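Local atomic coordinates of cytochrome c (PDB entry 3CP5), a protein that binds a single covalently attached heme c and probably transfers electrons as a monoheme cytochrome c. Residues Glu11-Ala14 / Ala15-Pro19. Numbering follows the deposited sequence.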
# COMPACT_ATOMS: atom_id res chain seq x y z
N GLU A 11 5.25 -12.15 1.31
CA GLU A 11 4.35 -11.70 2.36
C GLU A 11 4.83 -12.07 3.75
O GLU A 11 4.68 -11.30 4.70
CB GLU A 11 2.96 -12.26 2.09
CG GLU A 11 1.86 -11.83 3.03
CD GLU A 11 1.32 -10.43 2.85
OE1 GLU A 11 0.19 -10.21 3.37
OE2 GLU A 11 1.93 -9.54 2.23
N ALA A 12 5.40 -13.24 3.90
CA ALA A 12 6.07 -13.64 5.12
C ALA A 12 7.18 -12.67 5.50
O ALA A 12 7.26 -12.24 6.65
CB ALA A 12 6.60 -15.05 5.06
N LEU A 13 7.99 -12.25 4.55
CA LEU A 13 9.05 -11.27 4.82
C LEU A 13 8.50 -9.94 5.29
O LEU A 13 8.95 -9.30 6.22
CB LEU A 13 9.93 -11.03 3.62
CG LEU A 13 11.07 -10.03 3.83
CD1 LEU A 13 11.91 -10.42 5.06
CD2 LEU A 13 11.95 -10.13 2.60
N ALA A 14 7.43 -9.48 4.60
CA ALA A 14 6.79 -8.24 5.04
C ALA A 14 6.28 -8.33 6.47
O ALA A 14 6.40 -7.36 7.22
CB ALA A 14 5.63 -7.86 4.16
N ALA A 15 5.72 -9.47 6.83
CA ALA A 15 5.19 -9.64 8.21
C ALA A 15 6.35 -9.61 9.19
O ALA A 15 6.23 -9.05 10.28
CB ALA A 15 4.34 -10.89 8.29
N GLU A 16 7.50 -10.16 8.84
CA GLU A 16 8.65 -10.14 9.72
C GLU A 16 9.23 -8.72 9.83
O GLU A 16 9.63 -8.36 10.94
CB GLU A 16 9.72 -11.08 9.16
CG GLU A 16 9.30 -12.52 9.33
CD GLU A 16 10.29 -13.51 8.74
OE1 GLU A 16 11.19 -13.07 8.01
OE2 GLU A 16 10.12 -14.70 9.01
N ILE A 17 9.22 -7.91 8.79
CA ILE A 17 9.71 -6.53 8.91
C ILE A 17 8.80 -5.68 9.75
O ILE A 17 9.26 -4.90 10.59
CB ILE A 17 9.89 -5.97 7.51
CG1 ILE A 17 10.98 -6.69 6.72
CG2 ILE A 17 10.14 -4.47 7.48
CD1 ILE A 17 10.86 -6.47 5.23
N GLY A 18 7.48 -5.79 9.62
CA GLY A 18 6.55 -5.03 10.42
C GLY A 18 6.38 -3.61 9.97
O GLY A 18 7.00 -3.19 8.97
N PRO A 19 5.57 -2.82 10.69
CA PRO A 19 4.99 -3.14 11.97
C PRO A 19 3.80 -4.08 11.98
O PRO A 19 3.58 -4.74 13.00
CB PRO A 19 4.51 -1.78 12.49
CG PRO A 19 4.27 -0.94 11.28
CD PRO A 19 5.33 -1.41 10.30
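L13 and I17 meet one turn apart on one side of the short alpha-helix 10-17, I17 being its last residue; this N-terminal helix packs against helices 69-77 and 79-85 of the cytochrome c. The helical assignment rests on four successive i to i+4 backbone hydrogen bonds, A15 N to E11 O, E16 N to A12 O, I17 N to L13 O and G18 N to A14 O, all between 2.9 and 3.1 Å long. The last is the straightest, with an N-H...O angle of 166°, although G18 itself has left helical geometry with a phi of 78°, a value that favours glycine. A cis peptide bond then leads into P19.

Apolar contact is made by L13 CG, 3.8 Å from I17 CD1 in the modelled conformer of L13; a second conformer exists, in which this distance could differ. In the modelled one, CG anti to the backbone N (chi1 -179°) carries the end of L13 back to the I17 side chain. The CG1 branch of I17 runs beside its own backbone N and brings CD1 back over the preceding turn, with CG1 3.3 Å from L13 O. Replacing I17, which also touches M82 and H86, by an alanine would remove CG1, CG2 and CD1 and would probably open a gap between L13, M82 and H86.

Polar contacts tie the helix to helix 69-77. The E11 carboxylate accepts from V70 N through OE1 and from the N of heme-binding Y71 through OE2, while A14 O, besides receiving G18 N, takes a hydrogen bond from N74 ND2, which gives this carbonyl two donors.

On the outer side, E16 is extended beyond CG, and its CG lies 3.4 Å from A12 O, the acceptor of its own backbone N-H.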